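Sensory box histidine kinase/response regulator (Burkholderia thailandensis, PDB 3MR0) is probably a two-component sensor kinase, represented here by its PAS domain, a fold that commonly senses signals and mediates dimerization. Local coordinates at residues H75-Y86 / W97-W106. Residues are numbered along the deposited sequence; the frame is centred on the assembly and turned at random.
Sequences HLEHRDTYDVEY and WIQSRGQALW
His75, near the end of helix 65-78, reaches strand 95-106 with its ring edge: NE2 accepts the backbone N-H of Ala104 at 2.8 Å, in the ring plane. ND1 donates to Asp80 O in the turn, again nearly in plane, so two bonds fix the ring's rotation, while Tyr82 CB and Trp106 CZ2 lie over opposite faces. Trp106 NE1 donates to Leu76 O at 3.2 Å from above the carbonyl plane; Arg79 CG makes a CH-pi contact with one indole face and Ala104 CB lies over the other.

Beyond the turn, strands 82-89 and 95-106 form a beta hairpin at one side of the antiparallel PAS-fold sheet. Asp83 divides its carboxylate: OD1 takes Gln99 NE2 on the syn side at 3.0 Å, nearly straight, and OD2 lies in a salt bridge with one of two Arg101 conformers, whose NE and NH2 bonds are bent and weak. On the other face Ile98 CG1 sits over the Tyr86 ring centre. One water joins Tyr82 OH, Tyr86 OH and Ser100 OG, among residues lining a pocket that holds PG5, probably from the crystallisation liquor. With NE2 accepting and ND1 donating, the bonds of His75 are consistent with a neutral, ND1-protonated imidazole tying helix to sheet.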
loop_
_atom_site.group_PDB
_atom_site.type_symbol
_atom_site.label_atom_id
_atom_site.label_comp_id
_atom_site.label_asym_id
_atom_site.label_seq_id
_atom_site.Cartn_x
_atom_site.Cartn_y
_atom_site.Cartn_z
ATOM N N HIS A 75 -1.881 -0.923 -13.897
ATOM C CA HIS A 75 -0.414 -1.050 -13.868
ATOM C C HIS A 75 0.039 -2.306 -14.591
ATOM O O HIS A 75 0.842 -2.239 -15.517
ATOM C CB HIS A 75 0.148 -1.048 -12.439
ATOM C CG HIS A 75 1.648 -1.100 -12.385
ATOM N ND1 HIS A 75 2.443 -0.049 -12.782
ATOM C CD2 HIS A 75 2.494 -2.086 -12.005
ATOM C CE1 HIS A 75 3.715 -0.377 -12.637
ATOM N NE2 HIS A 75 3.774 -1.611 -12.169
ATOM N N LEU A 76 -0.475 -3.454 -14.165
ATOM C CA LEU A 76 -0.017 -4.724 -14.724
ATOM C C LEU A 76 -0.365 -4.893 -16.201
ATOM O O LEU A 76 0.261 -5.694 -16.886
ATOM C CB LEU A 76 -0.533 -5.917 -13.923
ATOM C CG LEU A 76 -0.020 -5.988 -12.492
ATOM C CD1 LEU A 76 -0.621 -7.199 -11.755
ATOM C CD2 LEU A 76 1.505 -6.003 -12.475
ATOM N N GLU A 77 -1.354 -4.152 -16.686
ATOM C CA GLU A 77 -1.767 -4.275 -18.076
ATOM C C GLU A 77 -1.405 -3.100 -18.956
ATOM O O GLU A 77 -1.036 -3.284 -20.103
ATOM C CB GLU A 77 -3.271 -4.488 -18.171
ATOM C CG GLU A 77 -3.722 -5.852 -17.744
ATOM C CD GLU A 77 -5.222 -5.973 -17.815
ATOM O OE1 GLU A 77 -5.843 -5.107 -18.457
ATOM O OE2 GLU A 77 -5.785 -6.911 -17.220
ATOM N N HIS A 78 -1.556 -1.884 -18.460
ATOM C CA HIS A 78 -1.346 -0.741 -19.331
ATOM C C HIS A 78 -0.049 -0.076 -18.974
ATOM O O HIS A 78 0.384 0.860 -19.625
ATOM C CB HIS A 78 -2.526 0.212 -19.255
ATOM C CG HIS A 78 -3.759 -0.340 -19.896
ATOM N ND1 HIS A 78 -4.938 -0.536 -19.211
ATOM C CD2 HIS A 78 -3.984 -0.778 -21.156
ATOM C CE1 HIS A 78 -5.843 -1.046 -20.024
ATOM N NE2 HIS A 78 -5.288 -1.208 -21.212
ATOM N N ARG A 79 0.578 -0.617 -17.939
ATOM C CA ARG A 79 1.816 -0.081 -17.401
ATOM C C ARG A 79 1.615 1.202 -16.602
ATOM O O ARG A 79 2.558 1.686 -15.978
ATOM C CB ARG A 79 2.859 0.119 -18.504
ATOM C CG ARG A 79 3.376 -1.173 -19.122
ATOM C CD ARG A 79 4.605 -0.855 -19.906
ATOM N NE ARG A 79 4.807 0.579 -19.826
ATOM C CZ ARG A 79 5.984 1.179 -19.899
ATOM N NH1 ARG A 79 6.047 2.496 -19.790
ATOM N NH2 ARG A 79 7.088 0.464 -20.068
ATOM N N ASP A 80 0.395 1.735 -16.594
ATOM C CA ASP A 80 0.110 2.982 -15.883
ATOM C C ASP A 80 0.705 2.940 -14.498
ATOM O O ASP A 80 0.799 1.866 -13.894
ATOM C CB ASP A 80 -1.391 3.212 -15.735
ATOM C CG ASP A 80 -2.023 3.825 -16.973
ATOM O OD1 ASP A 80 -1.297 4.042 -17.980
ATOM O OD2 ASP A 80 -3.251 4.087 -16.923
ATOM N N THR A 81 1.068 4.117 -13.986
ATOM C CA THR A 81 1.705 4.241 -12.674
ATOM C C THR A 81 0.873 3.592 -11.557
ATOM O O THR A 81 -0.360 3.671 -11.550
ATOM C CB THR A 81 1.982 5.722 -12.356
ATOM O OG1 THR A 81 2.968 6.219 -13.268
ATOM C CG2 THR A 81 2.482 5.890 -10.951
ATOM N N TYR A 82 1.555 2.919 -10.632
ATOM C CA TYR A 82 0.907 2.421 -9.423
ATOM C C TYR A 82 1.342 3.262 -8.230
ATOM O O TYR A 82 2.501 3.214 -7.793
ATOM C CB TYR A 82 1.191 0.934 -9.193
ATOM C CG TYR A 82 0.396 0.335 -8.062
ATOM C CD1 TYR A 82 -0.946 0.006 -8.222
ATOM C CD2 TYR A 82 0.984 0.100 -6.826
ATOM C CE1 TYR A 82 -1.677 -0.538 -7.176
ATOM C CE2 TYR A 82 0.259 -0.454 -5.777
ATOM C CZ TYR A 82 -1.062 -0.769 -5.951
ATOM O OH TYR A 82 -1.762 -1.319 -4.894
ATOM N N ASP A 83 0.384 4.034 -7.715
ATOM C CA ASP A 83 0.583 4.933 -6.581
ATOM C C ASP A 83 -0.775 5.289 -6.001
ATOM O O ASP A 83 -1.442 6.206 -6.463
ATOM C CB ASP A 83 1.318 6.198 -7.040
ATOM C CG ASP A 83 1.693 7.107 -5.893
ATOM O OD1 ASP A 83 0.975 7.131 -4.881
ATOM O OD2 ASP A 83 2.714 7.809 -6.017
ATOM N N VAL A 84 -1.204 4.550 -4.998
ATOM C CA VAL A 84 -2.553 4.747 -4.508
ATOM C C VAL A 84 -2.528 4.976 -3.015
ATOM O O VAL A 84 -1.565 4.609 -2.348
ATOM C CB VAL A 84 -3.478 3.535 -4.836
ATOM C CG1 VAL A 84 -3.846 3.529 -6.289
ATOM C CG2 VAL A 84 -2.820 2.199 -4.431
ATOM N N GLU A 85 -3.588 5.580 -2.499
ATOM C CA GLU A 85 -3.771 5.657 -1.077
ATOM C C GLU A 85 -5.042 4.925 -0.720
ATOM O O GLU A 85 -6.059 5.051 -1.399
ATOM C CB GLU A 85 -3.778 7.116 -0.616
ATOM C CG GLU A 85 -2.423 7.778 -0.860
ATOM C CD GLU A 85 -2.307 9.180 -0.283
ATOM O OE1 GLU A 85 -3.345 9.830 -0.039
ATOM O OE2 GLU A 85 -1.154 9.620 -0.074
ATOM N N TYR A 86 -4.983 4.123 0.333
ATOM C CA TYR A 86 -6.162 3.374 0.749
ATOM C C TYR A 86 -6.105 2.888 2.195
ATOM O O TYR A 86 -5.076 3.005 2.851
ATOM C CB TYR A 86 -6.428 2.208 -0.205
ATOM C CG TYR A 86 -5.346 1.147 -0.280
ATOM C CD1 TYR A 86 -5.399 0.001 0.523
ATOM C CD2 TYR A 86 -4.314 1.261 -1.193
ATOM C CE1 TYR A 86 -4.438 -0.983 0.427
ATOM C CE2 TYR A 86 -3.351 0.289 -1.305
ATOM C CZ TYR A 86 -3.417 -0.835 -0.497
ATOM O OH TYR A 86 -2.447 -1.805 -0.636
ATOM N N TRP A 97 -4.618 4.490 6.999
ATOM C CA TRP A 97 -4.385 4.788 5.601
ATOM C C TRP A 97 -2.923 4.534 5.288
ATOM O O TRP A 97 -2.049 4.884 6.070
ATOM C CB TRP A 97 -4.685 6.247 5.276
ATOM C CG TRP A 97 -6.131 6.592 5.250
ATOM C CD1 TRP A 97 -6.921 6.912 6.318
ATOM C CD2 TRP A 97 -6.957 6.688 4.092
ATOM N NE1 TRP A 97 -8.200 7.183 5.892
ATOM C CE2 TRP A 97 -8.246 7.054 4.525
ATOM C CE3 TRP A 97 -6.741 6.480 2.727
ATOM C CZ2 TRP A 97 -9.309 7.235 3.636
ATOM C CZ3 TRP A 97 -7.811 6.659 1.848
ATOM C CH2 TRP A 97 -9.066 7.039 2.308
ATOM N N ILE A 98 -2.676 3.914 4.143
ATOM C CA ILE A 98 -1.331 3.800 3.599
ATOM C C ILE A 98 -1.293 4.394 2.189
ATOM O O ILE A 98 -2.291 4.356 1.455
ATOM C CB ILE A 98 -0.844 2.316 3.533
ATOM C CG1 ILE A 98 -1.838 1.427 2.763
ATOM C CG2 ILE A 98 -0.577 1.757 4.916
ATOM C CD1 ILE A 98 -1.363 -0.025 2.586
ATOM N N GLN A 99 -0.145 4.950 1.812
ATOM C CA GLN A 99 0.161 5.182 0.399
ATOM C C GLN A 99 0.995 3.989 -0.085
ATOM O O GLN A 99 1.947 3.595 0.589
ATOM C CB GLN A 99 0.947 6.479 0.208
ATOM C CG GLN A 99 1.425 6.680 -1.214
ATOM C CD GLN A 99 2.342 7.873 -1.361
ATOM O OE1 GLN A 99 2.998 8.278 -0.402
ATOM N NE2 GLN A 99 2.413 8.424 -2.568
ATOM N N SER A 100 0.617 3.393 -1.217
ATOM C CA SER A 100 1.362 2.258 -1.788
ATOM C C SER A 100 1.828 2.622 -3.190
ATOM O O SER A 100 1.030 3.051 -4.030
ATOM C CB SER A 100 0.527 0.971 -1.802
ATOM O OG SER A 100 1.283 -0.157 -2.196
ATOM N N ARG A 101 3.120 2.425 -3.436
ATOM C CA ARG A 101 3.743 2.734 -4.724
ATOM C C ARG A 101 4.646 1.577 -5.143
ATOM O O ARG A 101 5.353 1.005 -4.328
ATOM C CB ARG A 101 4.548 4.032 -4.619
ATOM C CG ARG A 101 5.135 4.531 -5.915
ATOM C CD ARG A 101 5.956 5.812 -5.694
ATOM N NE ARG A 101 5.146 6.961 -5.271
ATOM C CZ ARG A 101 5.609 8.209 -5.153
ATOM N NH1 ARG A 101 6.877 8.480 -5.420
ATOM N NH2 ARG A 101 4.802 9.185 -4.765
ATOM N N GLY A 102 4.624 1.233 -6.420
ATOM C CA GLY A 102 5.358 0.073 -6.870
ATOM C C GLY A 102 5.521 0.002 -8.365
ATOM O O GLY A 102 4.869 0.726 -9.107
ATOM N N GLN A 103 6.405 -0.896 -8.782
ATOM C CA GLN A 103 6.783 -1.042 -10.170
ATOM C C GLN A 103 6.938 -2.514 -10.476
ATOM O O GLN A 103 7.728 -3.219 -9.831
ATOM C CB GLN A 103 8.098 -0.329 -10.457
ATOM C CG GLN A 103 8.563 -0.497 -11.905
ATOM C CD GLN A 103 7.598 0.138 -12.892
ATOM O OE1 GLN A 103 7.359 1.329 -12.828
ATOM N NE2 GLN A 103 7.034 -0.650 -13.792
ATOM N N ALA A 104 6.169 -2.960 -11.465
ATOM C CA ALA A 104 6.195 -4.330 -11.939
ATOM C C ALA A 104 7.318 -4.554 -12.968
ATOM O O ALA A 104 7.847 -3.606 -13.543
ATOM C CB ALA A 104 4.847 -4.673 -12.543
ATOM N N LEU A 105 7.664 -5.818 -13.188
ATOM C CA LEU A 105 8.609 -6.212 -14.222
ATOM C C LEU A 105 7.900 -7.218 -15.090
ATOM O O LEU A 105 7.277 -8.142 -14.570
ATOM C CB LEU A 105 9.852 -6.847 -13.597
ATOM C CG LEU A 105 10.716 -5.906 -12.768
ATOM C CD1 LEU A 105 11.373 -6.676 -11.660
ATOM C CD2 LEU A 105 11.746 -5.190 -13.622
ATOM N N TRP A 106 7.996 -7.032 -16.407
ATOM C CA TRP A 106 7.350 -7.908 -17.390
ATOM C C TRP A 106 8.358 -8.648 -18.242
ATOM O O TRP A 106 9.429 -8.122 -18.552
ATOM C CB TRP A 106 6.488 -7.088 -18.340
ATOM C CG TRP A 106 5.422 -6.330 -17.680
ATOM C CD1 TRP A 106 4.138 -6.750 -17.434
ATOM C CD2 TRP A 106 5.517 -5.000 -17.176
ATOM N NE1 TRP A 106 3.433 -5.751 -16.804
ATOM C CE2 TRP A 106 4.256 -4.668 -16.626
ATOM C CE3 TRP A 106 6.543 -4.043 -17.141
ATOM C CZ2 TRP A 106 4.000 -3.423 -16.044
ATOM C CZ3 TRP A 106 6.282 -2.805 -16.538
ATOM C CH2 TRP A 106 5.028 -2.512 -16.009
HETATM O O HOH W 1 5.009 1.249 -15.313
HETATM O O HOH W 2 -0.527 -1.811 -2.617
HETATM O O HOH W 3 4.304 2.682 -10.689
#